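Local coordinates for protein branched-chain alpha-ketoacid decarboxylase (Lactococcus lactis, PDB 2VBF) that probably decarboxylates branched-chain and aromatic 2-keto acids to aldehydes, using thiamine diphosphate and a magnesium ion as cofactors, at residues L92-F95 and G96-E99; Y167-D170 and R171-Q175; K283-E286 and I287-N291; E330-F334 and N335-E339; Y482-E485 and R486-G490. All blocks are in the same frame, centred on the assembly; numbering follows the deposited sequence. Where two conformers were deposited one is given.

Interaction 1 (L92-F95 and G96-E99); sequences LTTF and GVGE. With TPP (thiamine diphosphate), chain D.
Glu99 folds back from the first turn of helix 97-111 onto the end of strand 89-94, where it meets Thr93, Phe95 and Gly96. Its CB lies 3.8 Å from Thr93 OG1, a hydroxyl whose hydrogen bond goes to Glu118. CG takes the crowded position between the backbone N and the carbonyl carbon (chi1 62°), and from there the extended chain carries the carboxylate back along the Phe95 side chain. The two side chains run side by side and point the same way, with OE1 3.7 Å from Phe95 CD1. OE1 also accepts the N-H of Gly96 at 2.9 Å, through its anti lone pair and almost in line (176°), while OE2 is bonded to the hydroxyl of Tyr184. Each oxygen of this buried carboxylate thus has a donor or hydroxyl partner, and one of them fixes the glycine at the bend.

Backbone bonds close the turn. Thr94 O receives Glu99 N at 3.1 Å and, weakly, Gly98 N. Because Gly98 has no beta carbon, which would run into Thr94 N and Thr93 CB, the helix start can lie this close to the strand.

On the cofactor side, Thr94 CG2 lies alongside Val97 CG2 at 3.6 Å, and Val97 CG2 reaches N3' of the thiamine diphosphate pyrimidine at 3.4 Å. Trp424 of the second subunit packs on the same valine. The whole turn is the strand-to-helix junction of a beta-alpha-beta unit: Thr93 and Glu99 face strand 116-122, while the Phe95 ring makes an edge-to-face contact with Phe146.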
# COMPACT_ATOMS: atom_id res chain seq x y z
N LEU A 92 4.49 12.16 -6.44
CA LEU A 92 3.41 12.30 -7.38
C LEU A 92 2.70 10.96 -7.57
O LEU A 92 3.36 9.95 -7.86
CB LEU A 92 3.97 12.76 -8.73
CG LEU A 92 3.02 12.88 -9.92
CD1 LEU A 92 1.93 13.92 -9.68
CD2 LEU A 92 3.80 13.16 -11.23
N THR A 93 1.38 10.96 -7.46
CA THR A 93 0.60 9.75 -7.70
C THR A 93 -0.55 10.06 -8.64
O THR A 93 -0.77 11.21 -9.00
CB THR A 93 0.03 9.18 -6.38
OG1 THR A 93 -0.83 10.15 -5.77
CG2 THR A 93 1.16 8.82 -5.42
N THR A 94 -1.28 9.02 -9.02
CA THR A 94 -2.48 9.17 -9.82
C THR A 94 -3.72 8.99 -8.93
O THR A 94 -3.70 8.28 -7.92
CB THR A 94 -2.44 8.21 -11.01
OG1 THR A 94 -3.36 8.64 -12.02
CG2 THR A 94 -2.73 6.79 -10.54
N PHE A 95 -4.78 9.70 -9.30
CA PHE A 95 -6.07 9.68 -8.63
C PHE A 95 -6.55 8.29 -8.20
O PHE A 95 -6.45 7.33 -8.98
CB PHE A 95 -7.11 10.27 -9.60
CG PHE A 95 -8.42 10.58 -8.97
CD1 PHE A 95 -8.57 11.70 -8.17
CD2 PHE A 95 -9.52 9.78 -9.18
CE1 PHE A 95 -9.77 12.00 -7.59
CE2 PHE A 95 -10.74 10.07 -8.60
CZ PHE A 95 -10.86 11.19 -7.80
N GLY A 96 -7.05 8.19 -6.97
CA GLY A 96 -7.63 6.96 -6.45
C GLY A 96 -6.62 5.87 -6.15
O GLY A 96 -6.20 5.68 -5.00
N VAL A 97 -6.22 5.15 -7.18
CA VAL A 97 -5.35 3.98 -7.00
C VAL A 97 -3.93 4.33 -6.52
O VAL A 97 -3.34 3.61 -5.72
CB VAL A 97 -5.27 3.11 -8.28
CG1 VAL A 97 -6.64 2.61 -8.68
CG2 VAL A 97 -4.62 3.90 -9.43
N GLY A 98 -3.38 5.44 -7.00
CA GLY A 98 -2.05 5.88 -6.59
C GLY A 98 -2.08 6.45 -5.18
O GLY A 98 -1.37 6.00 -4.26
N GLU A 99 -2.94 7.45 -4.99
CA GLU A 99 -3.03 8.10 -3.69
C GLU A 99 -3.42 7.14 -2.56
O GLU A 99 -2.83 7.19 -1.47
CB GLU A 99 -3.96 9.32 -3.74
CG GLU A 99 -5.39 9.02 -4.09
CD GLU A 99 -6.24 10.28 -4.12
OE1 GLU A 99 -6.97 10.45 -5.13
OE2 GLU A 99 -6.18 11.06 -3.14
N1' TPP D . -0.53 2.97 -10.37
C2' TPP D . -1.54 2.10 -10.02
CM2 TPP D . -1.59 1.53 -8.64
N3' TPP D . -2.49 1.78 -10.95
C4' TPP D . -2.44 2.31 -12.23
N4' TPP D . -3.43 1.98 -13.06
C5' TPP D . -1.41 3.18 -12.60
C6' TPP D . -0.45 3.50 -11.64
C7' TPP D . -1.33 3.75 -14.02
N3 TPP D . -1.02 2.73 -15.03
C2 TPP D . -1.94 2.05 -15.82
S1 TPP D . -1.34 0.97 -16.86
C5 TPP D . 0.15 1.34 -16.35
C4 TPP D . 0.23 2.32 -15.36
CM4 TPP D . 1.50 2.83 -14.73
C6 TPP D . 1.28 0.61 -17.02
C7 TPP D . 1.28 -0.90 -16.80
O7 TPP D . 2.47 -1.36 -17.43
PA TPP D . 2.73 -2.91 -17.76
O1A TPP D . 2.27 -3.70 -16.54
O2A TPP D . 4.20 -3.07 -18.05
O3A TPP D . 1.74 -3.24 -18.98
PB TPP D . 2.06 -3.18 -20.57
O1B TPP D . 1.07 -2.20 -21.14
O2B TPP D . 1.85 -4.57 -21.10
O3B TPP D . 3.49 -2.77 -20.75

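Interaction 2 (Y167-D170 and R171-Q175); sequences YEID and RVLSQ
Glu168 and Arg171, one turn apart on helix 165-179, form a two-pronged salt bridge. The arginine offers its side: NH2 reaches Glu168 OE1 at 3.0 Å and NE reaches Glu168 OE2 at 3.1 Å, both oxygens lying close to the guanidinium plane. The carboxylate is turned 37° against that plane, so OE1 is met on its syn side but OE2 from above. The arginine chain leaves the backbone extended and bends at chi3 (66°), which swings NE and NH2 toward the glutamate. Thr158 OG1 also bonds to Glu168 OE1, and Arg157 O takes a further hydrogen bond from Arg171 NH2.

Among the remaining hydrogen bonds are the usual helical backbone ones, with one addition. Asp170 O accepts both Ser174 N and Ser174 OG, the hydroxyl at 2.7 Å, and these two donors come from opposite faces of the carbonyl plane.

Apolar contacts flank the arginine. Val172 CG1 sits 3.7 Å above one face of the guanidinium, toward its rim. In one of its two conformers, Tyr167 lays a ring face over Arg171 CB. A separate apolar contact lies on the side turned to helix 27-37, where Ile169 CG2 and Leu173 CD1 run alongside each other at 3.7 Å.

A leucine in place of Arg171 would probably leave the Glu168 carboxylate without its charged mate and Arg157 O without this donor. The i, i+3 ion pair braces one turn of the helix, while hydrogen bonds from each of its ends to Thr158 and Arg157 attach that turn to strand 156-159.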
# COMPACT_ATOMS: atom_id res chain seq x y z
N TYR A 167 -2.84 30.73 -5.52
CA TYR A 167 -3.12 31.01 -4.10
C TYR A 167 -3.21 29.72 -3.27
O TYR A 167 -2.69 29.66 -2.15
CB TYR A 167 -4.41 31.81 -3.88
CG TYR A 167 -4.82 31.73 -2.42
CD1 TYR A 167 -4.18 32.52 -1.47
CD2 TYR A 167 -5.77 30.81 -1.98
CE1 TYR A 167 -4.50 32.42 -0.12
CE2 TYR A 167 -6.10 30.71 -0.64
CZ TYR A 167 -5.46 31.51 0.29
OH TYR A 167 -5.80 31.42 1.61
N GLU A 168 -3.86 28.71 -3.84
CA GLU A 168 -4.03 27.42 -3.15
C GLU A 168 -2.71 26.68 -2.96
O GLU A 168 -2.43 26.13 -1.89
CB GLU A 168 -5.04 26.54 -3.90
CG GLU A 168 -6.49 26.98 -3.69
CD GLU A 168 -6.96 26.78 -2.26
OE1 GLU A 168 -7.26 25.64 -1.88
OE2 GLU A 168 -7.05 27.78 -1.52
N ILE A 169 -1.88 26.67 -4.00
CA ILE A 169 -0.53 26.11 -3.87
C ILE A 169 0.23 26.81 -2.75
O ILE A 169 0.83 26.16 -1.89
CB ILE A 169 0.25 26.21 -5.19
CG1 ILE A 169 -0.31 25.21 -6.20
CG2 ILE A 169 1.75 26.01 -4.97
CD1 ILE A 169 0.17 25.43 -7.63
N ASP A 170 0.19 28.14 -2.76
CA ASP A 170 0.89 28.91 -1.76
C ASP A 170 0.32 28.68 -0.36
O ASP A 170 1.08 28.57 0.59
CB ASP A 170 0.87 30.39 -2.15
CG ASP A 170 1.79 30.69 -3.32
OD1 ASP A 170 2.46 29.76 -3.81
OD2 ASP A 170 1.87 31.86 -3.74
N ARG A 171 -0.99 28.55 -0.27
CA ARG A 171 -1.66 28.30 1.00
C ARG A 171 -1.18 26.99 1.59
O ARG A 171 -0.79 26.94 2.75
CB ARG A 171 -3.17 28.26 0.84
CG ARG A 171 -3.91 27.97 2.17
CD ARG A 171 -5.41 27.93 2.01
NE ARG A 171 -5.91 26.82 1.19
CZ ARG A 171 -6.04 25.57 1.62
NH1 ARG A 171 -5.66 25.22 2.84
NH2 ARG A 171 -6.54 24.65 0.81
N VAL A 172 -1.23 25.92 0.80
CA VAL A 172 -0.90 24.60 1.35
C VAL A 172 0.61 24.48 1.64
O VAL A 172 0.98 23.92 2.67
CB VAL A 172 -1.43 23.44 0.47
CG1 VAL A 172 -2.94 23.62 0.19
CG2 VAL A 172 -0.64 23.32 -0.83
N LEU A 173 1.47 25.02 0.78
CA LEU A 173 2.91 24.96 1.01
C LEU A 173 3.34 25.87 2.15
O LEU A 173 4.31 25.59 2.84
CB LEU A 173 3.69 25.26 -0.27
CG LEU A 173 3.46 24.28 -1.43
CD1 LEU A 173 4.28 24.67 -2.64
CD2 LEU A 173 3.79 22.85 -1.03
N SER A 174 2.63 26.99 2.34
CA SER A 174 2.85 27.83 3.51
C SER A 174 2.51 27.06 4.78
O SER A 174 3.24 27.15 5.77
CB SER A 174 2.03 29.12 3.41
OG SER A 174 2.56 29.97 2.40
N GLN A 175 1.44 26.26 4.74
CA GLN A 175 1.10 25.37 5.86
C GLN A 175 2.17 24.30 6.07
O GLN A 175 2.50 23.96 7.20
CB GLN A 175 -0.28 24.74 5.69
CG GLN A 175 -0.90 24.20 6.98
CD GLN A 175 -1.28 25.28 7.99
OE1 GLN A 175 -1.14 26.50 7.75
NE2 GLN A 175 -1.80 24.85 9.12

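Interaction 3 (K283-E286 and I287-N291); sequences KLSE and ISLKN
Glu286 serves as the N-cap of helix 287-295, its carboxylate curling over the first turn to meet Ser288 and Leu289. OE1 takes the Ser288 hydroxyl in a short bond of 2.5 Å, using its syn lone pair, and also accepts Leu289 N at 3.1 Å. OE2 receives Ser288 N at 2.9 Å. Both backbone N-H groups come from well above the carboxylate plane, whereas the hydroxyl approaches on a lone pair, so OE1 has two donors arriving from different directions. This grip depends on the bend of the glutamate chain: CG leaves anti to the backbone N, and chi2 of -88° then turns the carboxylate back over the open end of the helix. A negative group held against these amide hydrogens would be favoured by the helix dipole and is likely to stay ionised.

The main chain adds the first regular helical bond, Lys290 N to Glu286 O at 2.9 Å.

Farther out, the contacts become apolar. Ser285 CB touches Lys290 CB at 3.9 Å and Leu289 CD2 at 4.1 Å, while its hydroxyl is turned to Gly282 O and Asn281 N. Ile363 packs on Glu286, Ser288 and Leu289, covering the capped turn. The loop that enters the helix follows strand 276-279 in the central domain, and Leu284 sends its side chain to helix 556-568. At the outer limit of the contact, the bent aliphatic chain of Lys290 brings its CD to 3.9 Å from Lys283 CA.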
# COMPACT_ATOMS: atom_id res chain seq x y z
N LYS A 283 12.20 3.08 32.17
CA LYS A 283 12.89 2.15 33.07
C LYS A 283 13.92 1.26 32.36
O LYS A 283 14.78 0.69 33.02
CB LYS A 283 11.89 1.29 33.86
CG LYS A 283 11.34 0.08 33.11
CD LYS A 283 10.33 -0.67 33.96
CE LYS A 283 9.90 -1.97 33.29
NZ LYS A 283 8.94 -2.73 34.16
N LEU A 284 13.86 1.19 31.03
CA LEU A 284 14.83 0.43 30.23
C LEU A 284 16.10 1.22 29.91
O LEU A 284 16.98 0.71 29.22
CB LEU A 284 14.18 -0.06 28.93
CG LEU A 284 12.92 -0.92 29.07
CD1 LEU A 284 12.45 -1.39 27.70
CD2 LEU A 284 13.15 -2.11 29.99
N SER A 285 16.20 2.45 30.40
CA SER A 285 17.40 3.26 30.23
C SER A 285 18.58 2.65 30.97
O SER A 285 18.41 1.97 31.97
CB SER A 285 17.19 4.67 30.78
OG SER A 285 16.06 5.31 30.24
N GLU A 286 19.78 2.91 30.47
CA GLU A 286 20.99 2.64 31.25
C GLU A 286 20.84 3.34 32.61
O GLU A 286 20.32 4.46 32.68
CB GLU A 286 22.22 3.11 30.49
CG GLU A 286 23.55 2.72 31.11
CD GLU A 286 24.05 3.72 32.13
OE1 GLU A 286 23.99 4.95 31.84
OE2 GLU A 286 24.51 3.28 33.20
N ILE A 287 21.27 2.67 33.68
CA ILE A 287 20.99 3.12 35.05
C ILE A 287 21.54 4.53 35.38
O ILE A 287 20.80 5.37 35.92
CB ILE A 287 21.44 2.06 36.11
CG1 ILE A 287 20.94 2.41 37.50
CG2 ILE A 287 22.95 1.84 36.08
CD1 ILE A 287 19.45 2.32 37.64
N SER A 288 22.80 4.81 35.05
CA SER A 288 23.33 6.16 35.34
C SER A 288 22.58 7.25 34.57
O SER A 288 22.32 8.31 35.12
CB SER A 288 24.84 6.25 35.08
OG SER A 288 25.15 6.25 33.70
N LEU A 289 22.22 6.97 33.31
CA LEU A 289 21.42 7.92 32.52
C LEU A 289 20.04 8.16 33.15
O LEU A 289 19.62 9.30 33.34
CB LEU A 289 21.28 7.41 31.08
CG LEU A 289 20.62 8.38 30.10
CD1 LEU A 289 21.10 8.15 28.68
CD2 LEU A 289 19.12 8.27 30.18
N LYS A 290 19.35 7.07 33.46
CA LYS A 290 18.05 7.11 34.13
C LYS A 290 18.10 7.97 35.39
O LYS A 290 17.30 8.88 35.57
CB LYS A 290 17.63 5.70 34.49
CG LYS A 290 16.20 5.59 34.92
CD LYS A 290 15.74 4.14 34.84
CE LYS A 290 15.90 3.37 36.13
NZ LYS A 290 16.94 3.88 37.04
N ASN A 291 19.06 7.69 36.25
CA ASN A 291 19.20 8.44 37.49
C ASN A 291 19.46 9.93 37.28
O ASN A 291 18.94 10.76 38.03
CB ASN A 291 20.33 7.85 38.33
CG ASN A 291 20.01 6.46 38.87
OD1 ASN A 291 18.84 6.03 38.91
ND2 ASN A 291 21.05 5.74 39.28

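Interaction 4 (E330-F334 and N335-E339); sequences EGIIF and NKVVE
Ile332 turns its CG1 branch beside the backbone N (chi1 -45°) and folds CD1 over with chi2 of -73°, which brings that methyl against Val337 on the facing strand of a tight beta hairpin. CD1 lies 3.3 Å from Val337 CG2, closer than usual for carbons, with the two side chains side by side. The other branch, CG2, reaches forward to Asn335 CA at 3.6 Å, so one isoleucine touches both the opposite strand and the turn. An alanine here is likely to leave Val337 and the turn without this apolar cover.

Strands 331-333 and 336-338 are joined by a type I' turn, in which Phe334 and Asn335 both adopt positive phi. Gly331 and Val338 form a hydrogen-bonded pair, linked twice at 2.9 Å (Gly331 N to Val338 O and Val338 N to Gly331 O). Strand 336-338 lies at the edge of the central-domain sheet within the chain. Asn335 ND2 donates outward to Asn321 OD1, and Val338 packs on helix 212-227. At the turn, Lys336 N reaches Ile333 O at 3.0 Å from high above the carbonyl plane, 64° out of it.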
# COMPACT_ATOMS: atom_id res chain seq x y z
N GLU A 330 2.08 23.29 21.11
CA GLU A 330 1.90 23.93 22.40
C GLU A 330 3.17 23.86 23.24
O GLU A 330 4.10 23.12 22.92
CB GLU A 330 0.72 23.33 23.17
CG GLU A 330 0.96 21.94 23.69
CD GLU A 330 -0.19 21.38 24.50
OE1 GLU A 330 -1.34 21.89 24.42
OE2 GLU A 330 0.05 20.40 25.22
N GLY A 331 3.19 24.67 24.29
CA GLY A 331 4.26 24.65 25.27
C GLY A 331 3.64 24.52 26.64
O GLY A 331 2.46 24.86 26.82
N ILE A 332 4.39 23.97 27.59
CA ILE A 332 3.96 23.85 28.98
C ILE A 332 5.08 24.42 29.84
O ILE A 332 6.17 23.83 29.91
CB ILE A 332 3.67 22.40 29.42
CG1 ILE A 332 2.86 21.62 28.38
CG2 ILE A 332 2.93 22.38 30.77
CD1 ILE A 332 1.44 22.02 28.27
N ILE A 333 4.82 25.57 30.46
CA ILE A 333 5.82 26.30 31.25
C ILE A 333 5.48 26.06 32.71
O ILE A 333 4.60 26.72 33.26
CB ILE A 333 5.81 27.82 30.96
CG1 ILE A 333 5.86 28.10 29.46
CG2 ILE A 333 6.98 28.50 31.65
CD1 ILE A 333 4.53 28.02 28.80
N PHE A 334 6.15 25.09 33.33
CA PHE A 334 5.85 24.73 34.71
C PHE A 334 4.34 24.60 34.91
O PHE A 334 3.75 25.27 35.77
CB PHE A 334 6.48 25.74 35.68
CG PHE A 334 7.96 25.90 35.49
CD1 PHE A 334 8.80 24.81 35.68
CD2 PHE A 334 8.51 27.12 35.12
CE1 PHE A 334 10.18 24.93 35.51
CE2 PHE A 334 9.88 27.24 34.94
CZ PHE A 334 10.72 26.15 35.13
N ASN A 335 3.72 23.77 34.06
CA ASN A 335 2.29 23.42 34.12
C ASN A 335 1.33 24.41 33.48
O ASN A 335 0.17 24.08 33.31
CB ASN A 335 1.79 23.18 35.55
CG ASN A 335 2.58 22.10 36.27
OD1 ASN A 335 2.70 20.98 35.78
ND2 ASN A 335 3.14 22.45 37.43
N LYS A 336 1.81 25.59 33.10
CA LYS A 336 0.97 26.57 32.41
C LYS A 336 1.02 26.29 30.91
O LYS A 336 2.07 26.42 30.29
CB LYS A 336 1.46 28.00 32.68
CG LYS A 336 0.57 29.10 32.08
CD LYS A 336 1.37 30.33 31.67
CE LYS A 336 0.50 31.35 30.95
NZ LYS A 336 1.31 32.28 30.11
N VAL A 337 -0.12 25.90 30.34
CA VAL A 337 -0.19 25.60 28.91
C VAL A 337 -0.25 26.90 28.12
O VAL A 337 -1.02 27.81 28.46
CB VAL A 337 -1.42 24.74 28.55
CG1 VAL A 337 -1.48 24.48 27.04
CG2 VAL A 337 -1.40 23.42 29.31
N VAL A 338 0.57 26.99 27.08
CA VAL A 338 0.57 28.13 26.16
C VAL A 338 0.51 27.62 24.73
O VAL A 338 1.02 26.54 24.41
CB VAL A 338 1.81 29.03 26.35
CG1 VAL A 338 1.85 29.59 27.76
CG2 VAL A 338 3.09 28.26 26.05
N GLU A 339 -0.14 28.39 23.86
CA GLU A 339 -0.24 28.05 22.44
C GLU A 339 0.23 29.18 21.51
O GLU A 339 0.53 28.93 20.34
CB GLU A 339 -1.68 27.66 22.10
CG GLU A 339 -2.20 26.43 22.86
CD GLU A 339 -3.59 25.98 22.39
OE1 GLU A 339 -4.24 26.71 21.62
OE2 GLU A 339 -4.03 24.89 22.81

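Interaction 5 (Y482-E485 and R486-G490); sequences YTVE and REIHG. With TPP (thiamine diphosphate), chain F.
Tyr482 and Arg486 bring two flat groups to the contact, the phenol ring against the cofactor and the guanidinium directed away from it. One face of the Tyr482 ring carries the CM4 methyl of thiamine diphosphate, 4.0 Å above its centre, while CD1 on the rim comes 3.4 Å from the cofactor's O7. The arginine chain starts alongside the tyrosine backbone, with CG 3.2 Å from Tyr482 O, and runs out extended to NE. Its far end is held by a salt bridge from NH2 to Asp497 and a bond from NH1 to Pro491 O. The bend at chi2 (-66°) lays the Glu485 carboxylate nearly flat over a face of the thiazolium, its CD 3.6 Å from C4.

Helix 483-488 presents its first turn to the diphosphate: Thr483 N bonds to O3B at 2.8 Å and Val484 N to O1B at the same 2.8 Å, so two amide hydrogens at the helix start face the anion. Val484 CG1 also touches S1 at 3.3 Å. Backbone bonds tie the turns, from Arg486 N to Tyr482 O through to His489 N on Glu485 O.

This helix follows Asn479, which ends the GDG...NN motif of the family and binds magnesium. Val484 and Ile488 pack on helix 556-568, and His489 reaches across the dimer to Asp56 on helix 52-60 of the second subunit.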
# COMPACT_ATOMS: atom_id res chain seq x y z
N TYR A 482 9.62 -13.36 12.00
CA TYR A 482 9.30 -12.14 12.74
C TYR A 482 9.71 -12.29 14.20
O TYR A 482 8.89 -12.63 15.07
CB TYR A 482 7.80 -11.80 12.70
CG TYR A 482 7.12 -11.62 11.35
CD1 TYR A 482 7.71 -10.94 10.29
CD2 TYR A 482 5.82 -12.08 11.17
CE1 TYR A 482 7.03 -10.72 9.09
CE2 TYR A 482 5.13 -11.89 9.97
CZ TYR A 482 5.74 -11.22 8.93
OH TYR A 482 5.08 -11.02 7.74
N THR A 483 10.99 -12.04 14.49
CA THR A 483 11.52 -12.27 15.83
C THR A 483 10.91 -11.33 16.87
O THR A 483 10.58 -11.76 17.96
CB THR A 483 13.07 -12.23 15.84
OG1 THR A 483 13.57 -13.44 15.25
CG2 THR A 483 13.62 -12.09 17.26
N VAL A 484 10.75 -10.05 16.54
CA VAL A 484 10.09 -9.14 17.47
C VAL A 484 8.68 -9.65 17.83
O VAL A 484 8.28 -9.59 18.99
CB VAL A 484 10.03 -7.69 16.96
CG1 VAL A 484 9.50 -7.62 15.56
CG2 VAL A 484 9.21 -6.80 17.92
N GLU A 485 7.95 -10.18 16.85
CA GLU A 485 6.62 -10.73 17.11
C GLU A 485 6.68 -11.97 18.01
O GLU A 485 5.88 -12.11 18.94
CB GLU A 485 5.88 -11.05 15.81
CG GLU A 485 5.69 -9.85 14.86
CD GLU A 485 4.78 -8.77 15.41
OE1 GLU A 485 3.62 -8.69 14.95
OE2 GLU A 485 5.23 -7.99 16.28
N ARG A 486 7.66 -12.84 17.75
CA ARG A 486 7.87 -14.04 18.57
C ARG A 486 8.13 -13.66 20.03
O ARG A 486 7.69 -14.36 20.94
CB ARG A 486 9.06 -14.84 18.06
CG ARG A 486 8.89 -15.43 16.67
CD ARG A 486 10.13 -16.25 16.32
NE ARG A 486 10.25 -16.57 14.90
CZ ARG A 486 9.62 -17.58 14.30
NH1 ARG A 486 8.81 -18.36 14.99
NH2 ARG A 486 9.81 -17.80 13.01
N GLU A 487 8.83 -12.56 20.24
CA GLU A 487 9.12 -12.04 21.59
C GLU A 487 7.90 -11.49 22.32
O GLU A 487 7.85 -11.54 23.55
CB GLU A 487 10.19 -10.93 21.50
CG GLU A 487 11.55 -11.42 21.06
CD GLU A 487 12.25 -12.28 22.11
OE1 GLU A 487 12.14 -11.96 23.31
OE2 GLU A 487 12.90 -13.27 21.72
N ILE A 488 6.94 -10.96 21.57
CA ILE A 488 5.71 -10.41 22.16
C ILE A 488 4.72 -11.54 22.44
O ILE A 488 4.21 -11.67 23.56
CB ILE A 488 5.05 -9.35 21.24
CG1 ILE A 488 6.00 -8.16 21.02
CG2 ILE A 488 3.73 -8.84 21.81
CD1 ILE A 488 5.54 -7.15 19.97
N HIS A 489 4.48 -12.38 21.43
CA HIS A 489 3.44 -13.41 21.51
C HIS A 489 3.60 -14.51 20.45
O HIS A 489 3.81 -14.22 19.27
CB HIS A 489 2.07 -12.77 21.33
CG HIS A 489 0.94 -13.69 21.64
ND1 HIS A 489 0.45 -13.86 22.92
CD2 HIS A 489 0.19 -14.49 20.84
CE1 HIS A 489 -0.54 -14.73 22.90
NE2 HIS A 489 -0.72 -15.13 21.65
N GLY A 490 3.48 -15.77 20.87
CA GLY A 490 3.46 -16.91 19.94
C GLY A 490 4.79 -17.23 19.29
O GLY A 490 4.88 -17.32 18.08
N1' TPP F . 2.48 -4.53 9.28
C2' TPP F . 2.99 -3.26 9.16
CM2 TPP F . 2.77 -2.51 7.88
N3' TPP F . 3.68 -2.71 10.21
C4' TPP F . 3.86 -3.41 11.39
N4' TPP F . 4.51 -2.84 12.37
C5' TPP F . 3.36 -4.72 11.51
C6' TPP F . 2.66 -5.27 10.45
C7' TPP F . 3.56 -5.53 12.77
N3 TPP F . 4.96 -5.88 12.98
C2 TPP F . 5.88 -5.22 13.78
S1 TPP F . 7.37 -5.84 13.83
C5 TPP F . 6.89 -7.05 12.85
C4 TPP F . 5.56 -6.98 12.44
CM4 TPP F . 4.88 -7.97 11.54
C6 TPP F . 7.91 -8.11 12.50
C7 TPP F . 9.15 -7.59 11.78
O7 TPP F . 9.95 -8.72 11.52
PA TPP F . 11.42 -8.59 10.92
O1A TPP F . 11.51 -7.48 9.91
O2A TPP F . 11.80 -9.94 10.33
O3A TPP F . 12.29 -8.14 12.22
PB TPP F . 13.01 -9.09 13.31
O1B TPP F . 12.40 -8.74 14.64
O2B TPP F . 14.46 -8.68 13.29
O3B TPP F . 12.84 -10.54 12.96

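How the interactions relate
Interactions 1 and 5 serve two separate active sites of the dimer: interaction 5 grips the diphosphate of a cofactor held by its own chain, whereas interaction 1 lends Val97 to the pyrimidine of a cofactor anchored by the second subunit. Their centres are 34 Å apart. Interaction 2 belongs to the same parallel sheet unit as interaction 1, with nearest atoms about 12 Å apart. Interactions 3 and 4 share the central domain, their centres 27 Å apart, and neither touches the cofactor. Interaction 3 nevertheless comes within about 11 Å of interaction 5, nearest atoms, and both rest on helix 556-568, which links the two regions.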